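Local coordinates for outer membrane protein SusF (Bacteroides thetaiotaomicron, PDB 4FE9), which binds starch at the outer surface of the outer membrane, ahead of starch transport into the periplasm for degradation, at residues A[48-54]-A[85-91]; A[149-154]-A[196-200]; A[400-406]-A[456-462]. All coordinates share one frame; numbering follows the deposited sequence.

Interaction 1. Residues A[48-54]-A[85-91]; sequences SVEIAKL and DHVFKVA
Strands 48-54 and 87-91 run antiparallel, their axes approaching to 4.6 Å, and four backbone hydrogen bonds link them; a fifth comes from His-86, just before the second strand, whose O accepts Leu-54 N. The ladder is interrupted by one extra residue on the first strand: Ile-51 gives its N-H to Phe-88 O, while Ala-52 O takes the N-H of the same Phe-88. This is a beta bulge, and at Ile-51 the backbone leaves the extended conformation (psi -16°), as at the first position of a classic bulge.

On the buried face, the CG2 methyl of Val-90 packs against Val-49 CG2 at 3.7 Å and meets Ile-51 CG2 at 3.9 Å. Leu-95 of helix 92-102 covers all three of these side chains. Phe-88 turns its ring edge to the first strand, with CD2 beside Ala-52 CB at 4.3 Å and CE2 3.9 Å from Leu-54 N. The small methyl of Ala-52 suits a place next to so broad a ring. Further on, Leu-54 CB touches His-86 CB at 3.8 Å, and Phe-31 of the adjoining strand 27-33 packs on both Leu-54 and Phe-88.

The other face carries long polar chains around Val-87. With CG1 trans to the backbone N (chi1 -179°), Val-87 brings that methyl to 3.6 Å from Glu-50 CB and sets CG2 against Lys-53 CG. Lys-53 runs straight out past this valine and bends only at its last torsion, bringing NZ to 3.4 Å from Asp-85 OD1 in a weak salt bridge. Glu-50 and Lys-89 lie alongside each other, pointing the same way, their charges near but not paired.

The chemistry is therefore two-sided: branched aliphatic carbon packs the sheet against helix 92-102 and the Phe-88 ring packs on neighbouring strands, whereas on the partly exposed face loosely matched charges probably add only modest electrostatic attraction.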
loop_
_atom_site.group_PDB
_atom_site.type_symbol
_atom_site.label_atom_id
_atom_site.label_comp_id
_atom_site.label_asym_id
_atom_site.label_seq_id
_atom_site.Cartn_x
_atom_site.Cartn_y
_atom_site.Cartn_z
ATOM N N SER A 48 -32.144 -12.163 -16.272
ATOM C CA SER A 48 -31.437 -11.415 -17.304
ATOM C C SER A 48 -32.012 -9.997 -17.431
ATOM O O SER A 48 -33.179 -9.762 -17.109
ATOM C CB SER A 48 -31.571 -12.143 -18.616
ATOM O OG SER A 48 -32.900 -12.018 -19.076
ATOM N N VAL A 49 -31.167 -9.040 -17.820
ATOM C CA VAL A 49 -31.596 -7.646 -17.955
ATOM C C VAL A 49 -31.192 -7.100 -19.313
ATOM O O VAL A 49 -30.175 -7.501 -19.865
ATOM C CB VAL A 49 -30.956 -6.760 -16.859
ATOM C CG1 VAL A 49 -31.619 -7.055 -15.480
ATOM C CG2 VAL A 49 -29.464 -7.021 -16.778
ATOM N N GLU A 50 -31.966 -6.140 -19.811
ATOM C CA GLU A 50 -31.651 -5.441 -21.038
ATOM C C GLU A 50 -30.918 -4.205 -20.707
ATOM O O GLU A 50 -31.510 -3.249 -20.154
ATOM C CB GLU A 50 -32.943 -5.046 -21.744
ATOM C CG GLU A 50 -34.068 -6.026 -21.535
ATOM C CD GLU A 50 -35.224 -5.844 -22.551
ATOM O OE1 GLU A 50 -35.570 -4.686 -22.888
ATOM O OE2 GLU A 50 -35.824 -6.854 -22.956
ATOM N N ILE A 51 -29.684 -4.099 -21.183
ATOM C CA ILE A 51 -28.855 -2.990 -20.750
ATOM C C ILE A 51 -28.628 -1.909 -21.814
ATOM O O ILE A 51 -28.211 -0.787 -21.492
ATOM C CB ILE A 51 -27.536 -3.465 -20.126
ATOM C CG1 ILE A 51 -26.695 -4.211 -21.153
ATOM C CG2 ILE A 51 -27.816 -4.361 -18.930
ATOM C CD1 ILE A 51 -25.271 -4.517 -20.652
ATOM N N ALA A 52 -28.916 -2.237 -23.070
ATOM C CA ALA A 52 -28.702 -1.310 -24.147
ATOM C C ALA A 52 -29.498 -1.734 -25.384
ATOM O O ALA A 52 -30.007 -2.864 -25.457
ATOM C CB ALA A 52 -27.200 -1.176 -24.471
ATOM N N LYS A 53 -29.662 -0.809 -26.319
ATOM C CA LYS A 53 -30.433 -1.076 -27.536
ATOM C C LYS A 53 -29.776 -0.323 -28.681
ATOM O O LYS A 53 -29.282 0.770 -28.483
ATOM C CB LYS A 53 -31.880 -0.609 -27.349
ATOM C CG LYS A 53 -32.811 -0.888 -28.523
ATOM C CD LYS A 53 -34.247 -0.360 -28.205
ATOM C CE LYS A 53 -35.207 -0.530 -29.405
ATOM N NZ LYS A 53 -34.866 -1.732 -30.185
ATOM N N LEU A 54 -29.632 -0.982 -29.838
ATOM C CA LEU A 54 -29.271 -0.279 -31.062
ATOM C C LEU A 54 -30.492 0.371 -31.662
ATOM O O LEU A 54 -31.447 -0.303 -32.007
ATOM C CB LEU A 54 -28.644 -1.241 -32.094
ATOM C CG LEU A 54 -28.425 -0.600 -33.468
ATOM C CD1 LEU A 54 -27.394 0.500 -33.342
ATOM C CD2 LEU A 54 -27.980 -1.633 -34.461
ATOM N N ASP A 85 -34.604 -7.626 -32.173
ATOM C CA ASP A 85 -34.800 -6.192 -32.193
ATOM C C ASP A 85 -33.559 -5.415 -31.717
ATOM O O ASP A 85 -33.635 -4.218 -31.443
ATOM C CB ASP A 85 -35.997 -5.824 -31.319
ATOM C CG ASP A 85 -36.980 -4.938 -32.045
ATOM O OD1 ASP A 85 -36.686 -3.713 -32.201
ATOM O OD2 ASP A 85 -37.938 -5.499 -32.639
ATOM N N HIS A 86 -32.425 -6.099 -31.642
ATOM C CA HIS A 86 -31.149 -5.453 -31.324
ATOM C C HIS A 86 -31.160 -4.823 -29.924
ATOM O O HIS A 86 -30.478 -3.838 -29.672
ATOM C CB HIS A 86 -30.763 -4.428 -32.413
ATOM C CG HIS A 86 -30.600 -5.032 -33.776
ATOM N ND1 HIS A 86 -31.536 -4.871 -34.775
ATOM C CD2 HIS A 86 -29.675 -5.900 -34.264
ATOM C CE1 HIS A 86 -31.173 -5.576 -35.835
ATOM N NE2 HIS A 86 -30.067 -6.237 -35.539
ATOM N N VAL A 87 -31.775 -5.529 -28.986
ATOM C CA VAL A 87 -31.583 -5.262 -27.564
ATOM C C VAL A 87 -30.531 -6.194 -26.971
ATOM O O VAL A 87 -30.472 -7.355 -27.323
ATOM C CB VAL A 87 -32.927 -5.411 -26.774
ATOM C CG1 VAL A 87 -32.719 -5.098 -25.317
ATOM C CG2 VAL A 87 -33.974 -4.505 -27.366
ATOM N N PHE A 88 -29.605 -5.619 -26.210
ATOM C CA PHE A 88 -28.492 -6.355 -25.601
ATOM C C PHE A 88 -28.829 -6.804 -24.193
ATOM O O PHE A 88 -29.287 -5.998 -23.350
ATOM C CB PHE A 88 -27.221 -5.491 -25.606
ATOM C CG PHE A 88 -26.772 -5.110 -26.979
ATOM C CD1 PHE A 88 -25.884 -5.939 -27.682
ATOM C CD2 PHE A 88 -27.422 -4.103 -27.676
ATOM C CE1 PHE A 88 -25.582 -5.688 -29.023
ATOM C CE2 PHE A 88 -27.115 -3.836 -29.016
ATOM C CZ PHE A 88 -26.201 -4.639 -29.688
ATOM N N LYS A 89 -28.724 -8.109 -23.970
ATOM C CA LYS A 89 -29.104 -8.734 -22.683
ATOM C C LYS A 89 -27.883 -9.358 -22.013
ATOM O O LYS A 89 -27.022 -9.962 -22.696
ATOM C CB LYS A 89 -30.133 -9.826 -22.927
ATOM C CG LYS A 89 -31.488 -9.344 -23.379
ATOM C CD LYS A 89 -32.519 -10.419 -23.104
ATOM C CE LYS A 89 -33.688 -10.303 -24.050
ATOM N NZ LYS A 89 -34.935 -10.894 -23.478
ATOM N N VAL A 90 -27.841 -9.294 -20.676
ATOM C CA VAL A 90 -26.845 -10.003 -19.912
ATOM C C VAL A 90 -27.535 -10.709 -18.749
ATOM O O VAL A 90 -28.640 -10.323 -18.347
ATOM C CB VAL A 90 -25.738 -9.053 -19.354
ATOM C CG1 VAL A 90 -24.905 -8.456 -20.512
ATOM C CG2 VAL A 90 -26.359 -7.929 -18.497
ATOM N N ALA A 91 -26.878 -11.730 -18.197
ATOM C CA ALA A 91 -27.368 -12.369 -16.977
ATOM C C ALA A 91 -27.116 -11.423 -15.797
ATOM O O ALA A 91 -26.025 -10.900 -15.644
ATOM C CB ALA A 91 -26.621 -13.779 -16.728
#

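Interaction 2. Residues A[149-154]-A[196-200]; sequences DPDGYY and PASAI
Asp-149 OD1 is gripped twice by Ser-198. The hydroxyl OG donates to it at 2.7 Å, nearly in line with the C-O bond, and the backbone N donates at 3.0 Å from above the carboxylate, 39° out of its plane. Ser-198 is short enough for its hydroxyl and its own N-H to converge on one oxygen.

The second oxygen is held from within its own loop: OD2 receives the N-H of Asp-151 on its anti lone pair, forming an Asx turn. With CG trans to the backbone N (chi1 -167°), the carboxylate of Asp-149 thus spans both segments. Three donors around a buried acid would be expected to stabilise its negative charge.

The chain from Asp-149 to Gly-152 is a type I beta turn. Gly-152 ends it with a positive phi of 90°, natural for a residue with no CB to strike the preceding carbonyl, and its own O accepts Ala-197 N at 2.9 Å. The methyl of Ala-197 fits between Asp-151 CB, 3.5 Å away, and the ring edge of Tyr-154, whose CE1 lies at 3.7 Å. Ile-200 CD1 reaches Tyr-154 CB at 3.8 Å.

Tyr-153 has two roles. Its ring crosses Pro-196 obliquely, CE1 lying 3.9 Å from Pro-196 CB, while its OH receives the N-H of Asp-149 at 2.8 Å and so ties the turn to the strand that follows. The same ring makes edge-to-face contacts with Tyr-180 and Phe-245 in the interior.

Leading into strand 153-157 of carbohydrate binding module 1 is thus an Asx turn within a type I beta turn, bonded through the Asp-149 carboxylate and Gly-152 O to the 3-10 segment 197-199 that follows the antiparallel neighbour, strand 191-196.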
loop_
_atom_site.group_PDB
_atom_site.type_symbol
_atom_site.label_atom_id
_atom_site.label_comp_id
_atom_site.label_asym_id
_atom_site.label_seq_id
_atom_site.Cartn_x
_atom_site.Cartn_y
_atom_site.Cartn_z
ATOM N N ASP A 149 -20.556 -5.912 12.871
ATOM C CA ASP A 149 -20.777 -6.458 14.226
ATOM C C ASP A 149 -20.173 -5.484 15.248
ATOM O O ASP A 149 -19.031 -5.094 15.103
ATOM C CB ASP A 149 -20.138 -7.845 14.358
ATOM C CG ASP A 149 -20.608 -8.590 15.606
ATOM O OD1 ASP A 149 -21.268 -9.641 15.462
ATOM O OD2 ASP A 149 -20.415 -8.064 16.724
ATOM N N PRO A 150 -21.001 -4.990 16.212
ATOM C CA PRO A 150 -20.503 -3.965 17.180
ATOM C C PRO A 150 -19.340 -4.490 18.055
ATOM O O PRO A 150 -18.460 -3.719 18.449
ATOM C CB PRO A 150 -21.738 -3.662 18.063
ATOM C CG PRO A 150 -22.744 -4.760 17.780
ATOM C CD PRO A 150 -22.455 -5.239 16.360
ATOM N N ASP A 151 -19.251 -5.802 18.203
ATOM C CA ASP A 151 -18.193 -6.398 18.993
ATOM C C ASP A 151 -17.047 -6.958 18.137
ATOM O O ASP A 151 -16.192 -7.655 18.640
ATOM C CB ASP A 151 -18.767 -7.486 19.886
ATOM C CG ASP A 151 -19.776 -6.939 20.881
ATOM O OD1 ASP A 151 -19.377 -6.099 21.704
ATOM O OD2 ASP A 151 -20.996 -7.217 20.724
ATOM N N GLY A 152 -17.036 -6.651 16.849
ATOM C CA GLY A 152 -15.845 -6.927 16.025
ATOM C C GLY A 152 -15.847 -8.313 15.382
ATOM O O GLY A 152 -16.888 -8.943 15.249
ATOM N N TYR A 153 -14.664 -8.774 14.975
ATOM C CA TYR A 153 -14.529 -9.988 14.169
ATOM C C TYR A 153 -13.407 -10.874 14.708
ATOM O O TYR A 153 -12.407 -10.372 15.188
ATOM C CB TYR A 153 -14.218 -9.613 12.713
ATOM C CG TYR A 153 -15.357 -8.895 12.055
ATOM C CD1 TYR A 153 -16.418 -9.615 11.536
ATOM C CD2 TYR A 153 -15.518 -7.507 12.220
ATOM C CE1 TYR A 153 -17.620 -8.964 11.130
ATOM C CE2 TYR A 153 -16.704 -6.854 11.792
ATOM C CZ TYR A 153 -17.709 -7.586 11.203
ATOM O OH TYR A 153 -18.891 -6.971 10.823
ATOM N N TYR A 154 -13.551 -12.181 14.514
ATOM C CA TYR A 154 -12.555 -13.142 14.965
ATOM C C TYR A 154 -12.073 -14.025 13.783
ATOM O O TYR A 154 -12.858 -14.311 12.858
ATOM C CB TYR A 154 -13.165 -14.012 16.044
ATOM C CG TYR A 154 -13.360 -13.290 17.332
ATOM C CD1 TYR A 154 -14.422 -12.404 17.500
ATOM C CD2 TYR A 154 -12.469 -13.462 18.393
ATOM C CE1 TYR A 154 -14.605 -11.720 18.704
ATOM C CE2 TYR A 154 -12.664 -12.816 19.608
ATOM C CZ TYR A 154 -13.715 -11.927 19.752
ATOM O OH TYR A 154 -13.872 -11.234 20.932
ATOM N N PRO A 196 -18.075 -12.921 12.695
ATOM C CA PRO A 196 -18.519 -11.842 13.560
ATOM C C PRO A 196 -18.591 -12.313 15.016
ATOM O O PRO A 196 -18.930 -13.464 15.281
ATOM C CB PRO A 196 -19.931 -11.510 13.028
ATOM C CG PRO A 196 -20.365 -12.703 12.320
ATOM C CD PRO A 196 -19.138 -13.386 11.787
ATOM N N ALA A 197 -18.306 -11.413 15.944
ATOM C CA ALA A 197 -18.350 -11.734 17.390
ATOM C C ALA A 197 -19.652 -12.414 17.823
ATOM O O ALA A 197 -19.636 -13.303 18.679
ATOM C CB ALA A 197 -18.094 -10.474 18.226
ATOM N N SER A 198 -20.766 -12.060 17.184
ATOM C CA SER A 198 -22.060 -12.615 17.592
ATOM C C SER A 198 -22.230 -14.099 17.176
ATOM O O SER A 198 -23.139 -14.784 17.656
ATOM C CB SER A 198 -23.212 -11.780 17.024
ATOM O OG SER A 198 -23.078 -11.634 15.604
ATOM N N ALA A 199 -21.341 -14.590 16.308
ATOM C CA ALA A 199 -21.368 -16.019 15.904
ATOM C C ALA A 199 -20.729 -16.954 16.958
ATOM O O ALA A 199 -20.739 -18.190 16.806
ATOM C CB ALA A 199 -20.676 -16.198 14.564
ATOM N N ILE A 200 -20.065 -16.366 17.938
ATOM C CA ILE A 200 -19.185 -17.135 18.828
ATOM C C ILE A 200 -19.647 -16.995 20.265
ATOM O O ILE A 200 -19.700 -15.889 20.793
ATOM C CB ILE A 200 -17.734 -16.647 18.710
ATOM C CG1 ILE A 200 -17.207 -16.921 17.294
ATOM C CG2 ILE A 200 -16.811 -17.366 19.760
ATOM C CD1 ILE A 200 -15.780 -16.579 17.147
#

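Interaction 3. Residues A[400-406]-A[456-462]; sequences EFVSPAF and QKVYLNF
Phe-401 leads across the strand pair to Leu-460 and Phe-462. Its CB lies 4.5 Å from Leu-460 CD1, and CG, trans to the carbonyl carbon (chi1 -60°), starts a ring whose face takes the edge of Phe-462. CD1 and CE1 meet Phe-462 CD2 most closely, CE1 at 3.4 Å, while CZ stands farther from it at 4.1 Å. The rings make a T-shaped stack, planes at 86°, and Trp-349 adds another edge-to-face partner for Phe-401.

In the backbone, Phe-401 and Leu-460 form an antiparallel hydrogen-bonded pair. It joins strand 401-402 to strand 458-461, the middle strand of a small antiparallel sheet in carbohydrate binding module 3.

Val-402, the next residue, places CG1 over the face of Tyr-459, 4.3 Å from the ring centroid; the aromatic ring also has a cation-pi partner in Arg-468, which forms a salt bridge with Glu-400. Ser-403 still gives its N-H to Val-458 O, but its OG, in place of its carbonyl O, takes the N-H of Val-458 at 2.6 Å, almost straight at 170°, and Lys-457 CB lies 3.4 Å from that hydroxyl oxygen.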
loop_
_atom_site.group_PDB
_atom_site.type_symbol
_atom_site.label_atom_id
_atom_site.label_comp_id
_atom_site.label_asym_id
_atom_site.label_seq_id
_atom_site.Cartn_x
_atom_site.Cartn_y
_atom_site.Cartn_z
ATOM N N GLU A 400 29.924 19.226 8.132
ATOM C CA GLU A 400 29.411 18.886 9.433
ATOM C C GLU A 400 28.145 19.656 9.696
ATOM O O GLU A 400 28.034 20.824 9.320
ATOM C CB GLU A 400 30.485 19.153 10.520
ATOM C CG GLU A 400 31.756 18.286 10.313
ATOM C CD GLU A 400 32.863 18.519 11.367
ATOM O OE1 GLU A 400 33.750 17.642 11.468
ATOM O OE2 GLU A 400 32.862 19.577 12.061
ATOM N N PHE A 401 27.117 18.947 10.140
ATOM C CA PHE A 401 25.951 19.605 10.687
ATOM C C PHE A 401 26.353 20.174 12.042
ATOM O O PHE A 401 27.092 19.541 12.786
ATOM C CB PHE A 401 24.785 18.594 10.844
ATOM C CG PHE A 401 24.340 17.953 9.537
ATOM C CD1 PHE A 401 25.170 17.103 8.853
ATOM C CD2 PHE A 401 23.077 18.188 9.027
ATOM C CE1 PHE A 401 24.776 16.539 7.635
ATOM C CE2 PHE A 401 22.669 17.601 7.827
ATOM C CZ PHE A 401 23.530 16.775 7.140
ATOM N N VAL A 402 25.857 21.360 12.367
ATOM C CA VAL A 402 26.219 22.010 13.613
ATOM C C VAL A 402 25.001 22.550 14.286
ATOM O O VAL A 402 24.122 23.096 13.633
ATOM C CB VAL A 402 27.274 23.156 13.375
ATOM C CG1 VAL A 402 27.698 23.797 14.717
ATOM C CG2 VAL A 402 28.486 22.600 12.643
ATOM N N SER A 403 24.875 22.258 15.578
ATOM C CA SER A 403 23.720 22.672 16.358
ATOM C C SER A 403 23.824 24.134 16.763
ATOM O O SER A 403 24.913 24.701 16.765
ATOM C CB SER A 403 23.585 21.793 17.620
ATOM O OG SER A 403 24.721 21.923 18.479
ATOM N N PRO A 404 22.695 24.731 17.139
ATOM C CA PRO A 404 22.607 26.006 17.870
ATOM C C PRO A 404 23.256 25.892 19.235
ATOM O O PRO A 404 22.942 24.965 19.980
ATOM C CB PRO A 404 21.099 26.199 18.057
ATOM C CG PRO A 404 20.441 25.160 17.146
ATOM C CD PRO A 404 21.399 24.048 17.064
ATOM N N ALA A 405 24.149 26.822 19.568
ATOM C CA ALA A 405 24.889 26.763 20.840
ATOM C C ALA A 405 23.954 26.485 22.038
ATOM O O ALA A 405 22.867 27.061 22.132
ATOM C CB ALA A 405 25.677 28.072 21.063
ATOM N N PHE A 406 24.402 25.648 22.977
ATOM C CA PHE A 406 23.550 25.305 24.146
ATOM C C PHE A 406 23.143 26.551 24.946
ATOM O O PHE A 406 23.956 27.436 25.173
ATOM C CB PHE A 406 24.241 24.287 25.063
ATOM C CG PHE A 406 24.693 23.036 24.359
ATOM C CD1 PHE A 406 24.076 22.605 23.200
ATOM C CD2 PHE A 406 25.689 22.247 24.903
ATOM C CE1 PHE A 406 24.547 21.482 22.525
ATOM C CE2 PHE A 406 26.110 21.100 24.272
ATOM C CZ PHE A 406 25.512 20.707 23.085
ATOM N N GLN A 456 28.169 25.715 24.341
ATOM C CA GLN A 456 28.707 24.624 23.530
ATOM C C GLN A 456 27.755 24.294 22.363
ATOM O O GLN A 456 26.610 24.728 22.345
ATOM C CB GLN A 456 28.935 23.374 24.387
ATOM C CG GLN A 456 30.164 23.409 25.265
ATOM C CD GLN A 456 30.417 22.068 25.963
ATOM O OE1 GLN A 456 29.489 21.446 26.490
ATOM N NE2 GLN A 456 31.656 21.596 25.913
ATOM N N LYS A 457 28.231 23.484 21.426
ATOM C CA LYS A 457 27.388 22.966 20.350
ATOM C C LYS A 457 27.880 21.604 19.852
ATOM O O LYS A 457 29.013 21.215 20.131
ATOM C CB LYS A 457 27.291 23.992 19.188
ATOM C CG LYS A 457 28.592 24.636 18.799
ATOM C CD LYS A 457 28.424 25.581 17.586
ATOM C CE LYS A 457 27.406 26.655 17.860
ATOM N NZ LYS A 457 27.743 27.916 17.165
ATOM N N VAL A 458 27.013 20.864 19.146
ATOM C CA VAL A 458 27.379 19.518 18.611
ATOM C C VAL A 458 27.922 19.612 17.179
ATOM O O VAL A 458 27.349 20.302 16.366
ATOM C CB VAL A 458 26.135 18.550 18.586
ATOM C CG1 VAL A 458 26.561 17.160 18.186
ATOM C CG2 VAL A 458 25.433 18.540 19.919
ATOM N N TYR A 459 28.913 18.776 16.844
ATOM C CA TYR A 459 29.390 18.649 15.458
ATOM C C TYR A 459 29.275 17.212 14.959
ATOM O O TYR A 459 29.918 16.314 15.500
ATOM C CB TYR A 459 30.865 19.123 15.329
ATOM C CG TYR A 459 31.095 20.568 15.746
ATOM C CD1 TYR A 459 31.431 21.546 14.809
ATOM C CD2 TYR A 459 30.942 20.957 17.065
ATOM C CE1 TYR A 459 31.542 22.874 15.178
ATOM C CE2 TYR A 459 31.084 22.268 17.446
ATOM C CZ TYR A 459 31.408 23.219 16.507
ATOM O OH TYR A 459 31.570 24.507 16.909
ATOM N N LEU A 460 28.602 17.024 13.817
ATOM C CA LEU A 460 28.384 15.679 13.276
ATOM C C LEU A 460 28.951 15.532 11.892
ATOM O O LEU A 460 28.542 16.238 10.963
ATOM C CB LEU A 460 26.888 15.345 13.236
ATOM C CG LEU A 460 26.089 15.550 14.516
ATOM C CD1 LEU A 460 24.612 15.629 14.210
ATOM C CD2 LEU A 460 26.378 14.423 15.482
ATOM N N ASN A 461 29.788 14.533 11.714
ATOM C CA ASN A 461 30.173 14.120 10.396
ATOM C C ASN A 461 29.524 12.803 10.026
ATOM O O ASN A 461 30.031 11.740 10.362
ATOM C CB ASN A 461 31.692 13.998 10.309
ATOM C CG ASN A 461 32.175 13.794 8.896
ATOM O OD1 ASN A 461 31.523 13.122 8.091
ATOM N ND2 ASN A 461 33.380 14.274 8.616
ATOM N N PHE A 462 28.422 12.871 9.293
ATOM C CA PHE A 462 27.682 11.671 8.960
ATOM C C PHE A 462 28.411 10.825 7.977
ATOM O O PHE A 462 28.240 9.614 7.957
ATOM C CB PHE A 462 26.303 12.005 8.432
ATOM C CG PHE A 462 25.351 12.412 9.478
ATOM C CD1 PHE A 462 24.784 11.467 10.317
ATOM C CD2 PHE A 462 24.924 13.722 9.564
ATOM C CE1 PHE A 462 23.876 11.844 11.291
ATOM C CE2 PHE A 462 23.987 14.106 10.504
ATOM C CZ PHE A 462 23.445 13.160 11.366
#

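The three contacts follow one another along an elongated chain without touching. Interaction 1, near the N-terminal end, and interaction 3, in carbohydrate binding module 3, have centres about 74 Å apart on opposite sides of the chain's centre. Interaction 2 is about 42 Å from the first and 55 Å from the third, centre to centre. It comes nearest to bound sugar: the Pro-196 side chain is about 8 Å from that of glucose-binding Lys-193, and the Ile-200 side chain about 11 Å from a bound glucose. Interactions 1 and 3 both lie away from the known sites, although the Pro-404 side chain of interaction 3 is about 9 Å from the sodium ion.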